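Local coordinates for protein metallo-beta-lactamase FIM-1 (Pseudomonas aeruginosa, PDB 6V3Q) that probably hydrolyses beta-lactam antibiotics to substituted beta-amino acids with the help of zinc, making it a class B metallo-beta-lactamase of the resistance-conferring kind, at residues A[17-22]-A[152-157]; A[187-192]-A[216-221]; A[75-80]-A[91-96]. All coordinates share one frame; numbering follows the deposited sequence.

Contact 1. Residues A[17-22]-A[152-157]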
# COMPACT_ATOMS: atom_id res chain seq x y z
N GLN A 17 -15.32 4.82 25.08
CA GLN A 17 -15.27 3.91 26.22
C GLN A 17 -15.90 2.57 25.85
O GLN A 17 -17.08 2.51 25.49
CB GLN A 17 -15.98 4.52 27.42
CG GLN A 17 -15.68 3.82 28.75
CD GLN A 17 -16.55 2.60 28.99
OE1 GLN A 17 -17.75 2.61 28.73
NE2 GLN A 17 -15.93 1.53 29.48
N GLY A 18 -15.11 1.50 25.94
CA GLY A 18 -15.59 0.17 25.64
C GLY A 18 -15.60 -0.21 24.18
O GLY A 18 -16.12 -1.28 23.84
N VAL A 19 -15.03 0.62 23.31
CA VAL A 19 -15.03 0.37 21.87
C VAL A 19 -13.61 0.61 21.35
O VAL A 19 -13.11 1.74 21.40
CB VAL A 19 -16.03 1.26 21.12
CG1 VAL A 19 -16.03 0.94 19.63
CG2 VAL A 19 -17.43 1.10 21.71
N TRP A 20 -12.97 -0.45 20.85
CA TRP A 20 -11.63 -0.37 20.29
C TRP A 20 -11.66 -0.65 18.80
O TRP A 20 -12.48 -1.44 18.31
CB TRP A 20 -10.69 -1.38 20.97
CG TRP A 20 -10.63 -1.23 22.46
CD1 TRP A 20 -11.55 -1.68 23.36
CD2 TRP A 20 -9.58 -0.61 23.22
NE1 TRP A 20 -11.15 -1.37 24.64
CE2 TRP A 20 -9.94 -0.71 24.58
CE3 TRP A 20 -8.38 0.02 22.89
CZ2 TRP A 20 -9.15 -0.20 25.61
CZ3 TRP A 20 -7.59 0.53 23.91
CH2 TRP A 20 -7.98 0.41 25.25
N MET A 21 -10.76 0.00 18.07
CA MET A 21 -10.57 -0.24 16.64
C MET A 21 -9.26 -0.97 16.44
O MET A 21 -8.21 -0.53 16.91
CB MET A 21 -10.57 1.08 15.86
CG MET A 21 -10.71 0.91 14.35
SD MET A 21 -10.91 2.49 13.48
CE MET A 21 -9.22 2.83 12.99
N HIS A 22 -9.31 -2.11 15.74
CA HIS A 22 -8.11 -2.84 15.38
C HIS A 22 -7.81 -2.64 13.89
O HIS A 22 -8.72 -2.69 13.06
CB HIS A 22 -8.21 -4.34 15.70
CG HIS A 22 -9.23 -5.09 14.90
ND1 HIS A 22 -8.99 -5.54 13.62
CD2 HIS A 22 -10.48 -5.51 15.22
CE1 HIS A 22 -10.05 -6.18 13.17
NE2 HIS A 22 -10.97 -6.19 14.12
N VAL A 152 -22.66 -2.66 11.17
CA VAL A 152 -22.85 -2.77 12.61
C VAL A 152 -22.91 -1.36 13.18
O VAL A 152 -22.03 -0.54 12.91
CB VAL A 152 -21.71 -3.57 13.28
CG1 VAL A 152 -21.82 -3.49 14.80
CG2 VAL A 152 -21.74 -5.02 12.82
N GLY A 153 -23.95 -1.09 13.97
CA GLY A 153 -24.11 0.19 14.62
C GLY A 153 -24.02 0.05 16.13
O GLY A 153 -24.37 -0.99 16.69
N LEU A 154 -23.53 1.10 16.79
CA LEU A 154 -23.50 1.21 18.24
C LEU A 154 -24.29 2.46 18.61
O LEU A 154 -23.70 3.50 18.95
CB LEU A 154 -22.07 1.25 18.78
CG LEU A 154 -21.35 -0.09 18.97
CD1 LEU A 154 -19.85 0.09 19.18
CD2 LEU A 154 -21.96 -0.85 20.15
N PRO A 155 -25.62 2.40 18.54
CA PRO A 155 -26.42 3.63 18.70
C PRO A 155 -26.25 4.30 20.05
O PRO A 155 -26.32 5.53 20.13
CB PRO A 155 -27.86 3.13 18.49
CG PRO A 155 -27.73 1.84 17.74
CD PRO A 155 -26.46 1.23 18.26
N GLU A 156 -26.03 3.52 21.11
CA GLU A 156 -25.80 4.11 22.43
C GLU A 156 -24.57 5.00 22.44
O GLU A 156 -24.54 6.01 23.16
CB GLU A 156 -25.66 3.01 23.48
CG GLU A 156 -26.99 2.51 24.03
CD GLU A 156 -26.91 1.10 24.57
OE1 GLU A 156 -27.63 0.22 24.04
OE2 GLU A 156 -26.12 0.85 25.50
N GLN A 157 -23.55 4.67 21.65
CA GLN A 157 -22.31 5.44 21.59
C GLN A 157 -22.18 6.26 20.31
O GLN A 157 -21.16 6.93 20.14
CB GLN A 157 -21.10 4.52 21.75
CG GLN A 157 -20.89 4.00 23.17
CD GLN A 157 -21.06 2.50 23.28
OE1 GLN A 157 -21.98 1.92 22.69
NE2 GLN A 157 -20.19 1.86 24.04

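Contact 2. Residues A[187-192]-A[216-221]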
# COMPACT_ATOMS: atom_id res chain seq x y z
N THR A 187 -28.59 3.35 -2.51
CA THR A 187 -29.75 3.04 -1.67
C THR A 187 -29.31 2.41 -0.35
O THR A 187 -29.87 2.73 0.71
CB THR A 187 -30.70 2.11 -2.42
OG1 THR A 187 -31.18 2.77 -3.60
CG2 THR A 187 -31.89 1.72 -1.55
N ALA A 188 -28.30 1.54 -0.39
CA ALA A 188 -27.84 0.90 0.83
C ALA A 188 -27.16 1.90 1.76
O ALA A 188 -27.36 1.86 2.98
CB ALA A 188 -26.89 -0.25 0.49
N VAL A 189 -26.35 2.80 1.20
CA VAL A 189 -25.68 3.81 2.02
C VAL A 189 -26.72 4.70 2.71
O VAL A 189 -26.64 4.95 3.92
CB VAL A 189 -24.71 4.64 1.16
CG1 VAL A 189 -24.11 5.77 1.98
CG2 VAL A 189 -23.63 3.75 0.59
N LEU A 190 -27.71 5.16 1.95
CA LEU A 190 -28.75 6.02 2.52
C LEU A 190 -29.60 5.27 3.54
O LEU A 190 -30.12 5.89 4.48
CB LEU A 190 -29.63 6.59 1.41
CG LEU A 190 -28.93 7.52 0.42
CD1 LEU A 190 -29.94 8.14 -0.54
CD2 LEU A 190 -28.14 8.60 1.16
N ALA A 191 -29.76 3.96 3.37
CA ALA A 191 -30.51 3.18 4.35
C ALA A 191 -29.77 3.11 5.68
O ALA A 191 -30.39 3.12 6.75
CB ALA A 191 -30.78 1.77 3.81
N VAL A 192 -28.43 3.04 5.64
CA VAL A 192 -27.65 3.04 6.87
C VAL A 192 -27.74 4.40 7.54
O VAL A 192 -27.94 4.49 8.76
CB VAL A 192 -26.19 2.66 6.57
CG1 VAL A 192 -25.34 2.76 7.83
CG2 VAL A 192 -26.11 1.27 5.96
N GLU A 216 -22.27 11.13 2.58
CA GLU A 216 -22.39 11.96 1.39
C GLU A 216 -21.39 11.53 0.32
O GLU A 216 -21.74 11.41 -0.86
CB GLU A 216 -22.19 13.43 1.75
CG GLU A 216 -22.06 14.34 0.54
CD GLU A 216 -21.68 15.76 0.92
OE1 GLU A 216 -21.27 16.52 0.03
OE2 GLU A 216 -21.80 16.11 2.12
N LEU A 217 -20.14 11.30 0.72
CA LEU A 217 -19.10 10.94 -0.24
C LEU A 217 -19.45 9.65 -0.97
O LEU A 217 -19.37 9.59 -2.21
CB LEU A 217 -17.75 10.81 0.48
CG LEU A 217 -16.58 10.31 -0.37
CD1 LEU A 217 -16.43 11.18 -1.61
CD2 LEU A 217 -15.29 10.28 0.43
N THR A 218 -19.83 8.61 -0.23
CA THR A 218 -20.12 7.32 -0.85
C THR A 218 -21.39 7.38 -1.69
O THR A 218 -21.45 6.79 -2.78
CB THR A 218 -20.24 6.23 0.21
OG1 THR A 218 -19.12 6.29 1.10
CG2 THR A 218 -20.29 4.86 -0.44
N ALA A 219 -22.41 8.09 -1.21
CA ALA A 219 -23.66 8.21 -1.96
C ALA A 219 -23.41 8.86 -3.31
O ALA A 219 -23.94 8.40 -4.34
CB ALA A 219 -24.67 9.03 -1.15
N GLN A 220 -22.60 9.92 -3.34
CA GLN A 220 -22.37 10.65 -4.58
C GLN A 220 -21.45 9.88 -5.51
O GLN A 220 -21.64 9.91 -6.74
CB GLN A 220 -21.80 12.03 -4.26
CG GLN A 220 -22.82 12.95 -3.60
CD GLN A 220 -22.20 14.22 -3.05
OE1 GLN A 220 -20.99 14.31 -2.87
NE2 GLN A 220 -23.04 15.22 -2.79
N LEU A 221 -20.45 9.18 -4.96
CA LEU A 221 -19.59 8.33 -5.78
C LEU A 221 -20.38 7.17 -6.38
O LEU A 221 -20.11 6.76 -7.52
CB LEU A 221 -18.42 7.82 -4.96
CG LEU A 221 -17.22 8.75 -4.79
CD1 LEU A 221 -16.20 8.18 -3.80
CD2 LEU A 221 -16.57 9.01 -6.14

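Contact 3. Residues A[75-80]-A[91-96]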
# COMPACT_ATOMS: atom_id res chain seq x y z
N ARG A 75 -15.45 -13.49 22.88
CA ARG A 75 -16.32 -14.66 22.91
C ARG A 75 -17.25 -14.74 21.71
O ARG A 75 -17.72 -15.84 21.40
CB ARG A 75 -17.15 -14.69 24.19
CG ARG A 75 -16.37 -15.18 25.40
CD ARG A 75 -15.75 -16.54 25.11
NE ARG A 75 -14.72 -16.88 26.08
CZ ARG A 75 -14.96 -17.45 27.25
NH1 ARG A 75 -13.97 -17.73 28.08
NH2 ARG A 75 -16.21 -17.74 27.60
N TRP A 76 -17.52 -13.63 21.04
CA TRP A 76 -18.40 -13.62 19.89
C TRP A 76 -17.75 -12.80 18.78
O TRP A 76 -16.95 -11.90 19.04
CB TRP A 76 -19.78 -13.03 20.23
CG TRP A 76 -20.33 -13.56 21.52
CD1 TRP A 76 -21.13 -14.65 21.68
CD2 TRP A 76 -20.12 -13.01 22.82
NE1 TRP A 76 -21.43 -14.82 23.01
CE2 TRP A 76 -20.82 -13.83 23.73
CE3 TRP A 76 -19.40 -11.91 23.31
CZ2 TRP A 76 -20.83 -13.58 25.11
CZ3 TRP A 76 -19.41 -11.67 24.67
CH2 TRP A 76 -20.12 -12.50 25.55
N ALA A 77 -18.10 -13.13 17.54
CA ALA A 77 -17.55 -12.43 16.39
C ALA A 77 -18.59 -12.38 15.29
O ALA A 77 -19.37 -13.32 15.09
CB ALA A 77 -16.27 -13.11 15.88
N VAL A 78 -18.61 -11.26 14.57
CA VAL A 78 -19.47 -11.06 13.41
C VAL A 78 -18.64 -10.42 12.31
O VAL A 78 -17.69 -9.68 12.57
CB VAL A 78 -20.71 -10.20 13.75
CG1 VAL A 78 -20.29 -8.80 14.17
CG2 VAL A 78 -21.68 -10.16 12.57
N PHE A 79 -18.98 -10.74 11.06
CA PHE A 79 -18.23 -10.26 9.91
C PHE A 79 -19.19 -9.60 8.93
O PHE A 79 -20.34 -10.03 8.77
CB PHE A 79 -17.48 -11.42 9.24
CG PHE A 79 -17.00 -12.46 10.21
CD1 PHE A 79 -15.91 -12.21 11.04
CD2 PHE A 79 -17.64 -13.68 10.32
CE1 PHE A 79 -15.47 -13.16 11.94
CE2 PHE A 79 -17.20 -14.64 11.21
CZ PHE A 79 -16.12 -14.38 12.02
N THR A 80 -18.71 -8.55 8.27
CA THR A 80 -19.58 -7.69 7.48
C THR A 80 -19.75 -8.15 6.04
O THR A 80 -20.77 -7.81 5.42
CB THR A 80 -19.06 -6.25 7.52
OG1 THR A 80 -17.71 -6.20 7.03
CG2 THR A 80 -19.10 -5.71 8.94
N ALA A 91 -11.14 -19.09 10.69
CA ALA A 91 -10.72 -20.40 11.21
C ALA A 91 -10.02 -20.27 12.55
O ALA A 91 -10.22 -21.10 13.45
CB ALA A 91 -9.82 -21.10 10.20
N ALA A 92 -9.20 -19.22 12.72
CA ALA A 92 -8.52 -19.02 14.00
C ALA A 92 -9.51 -18.75 15.12
O ALA A 92 -9.26 -19.13 16.27
CB ALA A 92 -7.51 -17.88 13.88
N LEU A 93 -10.63 -18.10 14.81
CA LEU A 93 -11.65 -17.85 15.83
C LEU A 93 -12.38 -19.14 16.19
O LEU A 93 -12.55 -19.45 17.38
CB LEU A 93 -12.63 -16.79 15.33
CG LEU A 93 -12.03 -15.43 14.98
CD1 LEU A 93 -13.04 -14.56 14.25
CD2 LEU A 93 -11.54 -14.72 16.22
N ARG A 94 -12.82 -19.90 15.19
CA ARG A 94 -13.56 -21.13 15.45
C ARG A 94 -12.69 -22.18 16.13
O ARG A 94 -13.20 -23.04 16.85
CB ARG A 94 -14.16 -21.67 14.15
CG ARG A 94 -15.08 -20.68 13.46
CD ARG A 94 -15.75 -21.29 12.23
NE ARG A 94 -16.69 -22.34 12.58
CZ ARG A 94 -17.47 -22.97 11.71
NH1 ARG A 94 -17.43 -22.64 10.42
NH2 ARG A 94 -18.30 -23.91 12.12
N GLN A 95 -11.37 -22.13 15.90
CA GLN A 95 -10.46 -22.99 16.64
C GLN A 95 -10.47 -22.66 18.12
O GLN A 95 -10.42 -23.55 18.97
CB GLN A 95 -9.05 -22.87 16.07
CG GLN A 95 -7.94 -23.12 17.08
CD GLN A 95 -6.55 -22.92 16.50
OE1 GLN A 95 -6.37 -22.17 15.54
NE2 GLN A 95 -5.57 -23.61 17.07
N GLN A 96 -10.54 -21.37 18.45
CA GLN A 96 -10.54 -20.89 19.83
C GLN A 96 -11.91 -20.97 20.49
O GLN A 96 -12.06 -20.52 21.63
CB GLN A 96 -10.02 -19.45 19.88
CG GLN A 96 -8.53 -19.32 19.62
CD GLN A 96 -7.69 -19.72 20.82
OE1 GLN A 96 -7.62 -19.00 21.81
NE2 GLN A 96 -7.05 -20.88 20.73

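Contact 1. Residues A[17-22]-A[152-157]
Leu-154 and Val-19 meet tip to tip between the two sheets of the metallo-beta-lactamase alpha-beta/beta-alpha sandwich, Leu-154 coming from the sheet that holds strand 151-154 and Val-19 from the sheet that holds strand 19-27. One methyl of the leucine, CD1, does all the touching: it lies 3.6 Å from Val-19 CG2 and slightly farther, 3.9 Å, from Val-19 CG1, so that it sits against both branches of the valine. With CG1 of Val-19 anti to the backbone N (chi1 -178°), CG2 is the branch left to face Gln-157 as well. Leu-39 and Val-41 of strand 33-43, beside Val-19 and Leu-154 respectively, continue the apolar layer.

After Leu-154 the chain reverses through Pro-155 and Glu-156, a beta turn closed by the bond from Gln-157 N to Leu-154 O, 2.9 Å long, before strand 159-161 runs back antiparallel. The turn sets Gln-157 on the same side as Leu-154. Its side chain bends at chi2 (115°), which brings the amide across the valine, with Gln-157 NE2 3.7 Å from Val-19 CG2. The same nitrogen also gives a weak hydrogen bond, 3.5 Å long and with an N-H...O angle of 151°, to the backbone carbonyl of Gln-17, atom O, in the turn ahead of strand 19-27.

Contact 2. Residues A[187-192]-A[216-221]
Between Val-189 and Thr-218, and between Leu-190 and Ala-219, the contact is made without any flat side chain, so there are no faces or edges to assign across it. Rings come in only from around the two segments, where Phe-215 packs against Val-189 and Val-192, and Trp-185 against Thr-218.

The two helices, 185-195 and 213-226, form an antiparallel pair in the half of the sandwich that carries strand 151-154, with short-segment axes 9.1 Å apart at closest approach and an angle of 158° between their directions. Val-189 stands opposite Ala-219, their CA atoms 6.3 Å apart. The valine divides its two methyls: CG1 comes to 4.3 Å from the backbone N of Ala-219, while CG2 touches Thr-218 CG2 at 3.7 Å, the two side chains meeting at a slant. On the solvent side, Leu-190 CD2 comes to 4.2 Å from Ala-219 CB, a looser touch by an exposed residue.

Thr-218 is used at both ends. Its OG1 lies beside the backbone N (chi1 -50°), which leaves CG2 anti to that N and turned to the valine. The hydroxyl is bonded to Leu-214 O and to the amide N of Arg-167, in the loop that follows the zinc-site residue Cys-164; the Thr-218 side chain is about 8 Å from that of the zinc ligand His-145. The chemistry is thus divided: methyl groups join the helices by dispersion and exclusion of water, while a buried hydroxyl with two partners ties helix 213-226 to the loop next to the metal site.

Contact 3. Residues A[75-80]-A[91-96]
A single methyl, Leu-93 CD1, carries this wholly buried contact. It comes up to the edge of the Phe-79 ring, in the ring plane and not over a face, lying 3.6 Å from Phe-79 CE1 and 3.8 Å from Phe-79 CZ. The same methyl also lies 3.9 Å from Ala-77 CB. Alternation along the extended backbone puts Ala-77 and Phe-79 on the helix side and Val-78 on the reverse side. Leu-93 reaches inward because its CG is anti to the carbonyl carbon (chi1 -59°) and the chain then continues nearly straight, chi2 169°.

Farther out, Thr-59 and Ile-63 of helix 56-68, together with Leu-49 and Thr-52, pack on Leu-93, while Phe-79 leans on Thr-100 and Ala-102 of strand 99-102. Backbone bonds of Ala-77 with Val-99 and Tyr-101 hold strand 74-78 against that neighbour, and Arg-94 NH1 is bonded to Pro-117 O, linking the helix to the loop before strand 120-121. Just past Phe-79, Thr-80 N is bonded to Asp-51 OD1.

Strand 74-78, helix 90-95 and the parallel strand 99-102 form a beta-alpha-beta crossover, and the loop leaving its first strand holds His-81 and His-83, the zinc-binding histidines of the HxHxD motif characteristic of the superfamily.

How the contacts relate
The three contacts sample the layers of one sandwich. Contact 1 joins the two sheets, contact 3 sets a helix against the sheet that also holds strand 19-27, and contact 2 pairs two helices of the other half. Contacts 1 and 3 meet directly, Val-152 CG2 packing 4.3 Å from Val-78 CG1, on the side of strand 74-78 turned from Leu-93. Contacts 2 and 3, with centres 29 Å apart, lie on opposite sides of the chain's centre, and both stand back from the metal: the side chain of Phe-79 is about 11 Å from the zinc ion and that of Thr-218 about 13 Å. Contact 1 lies away from the site.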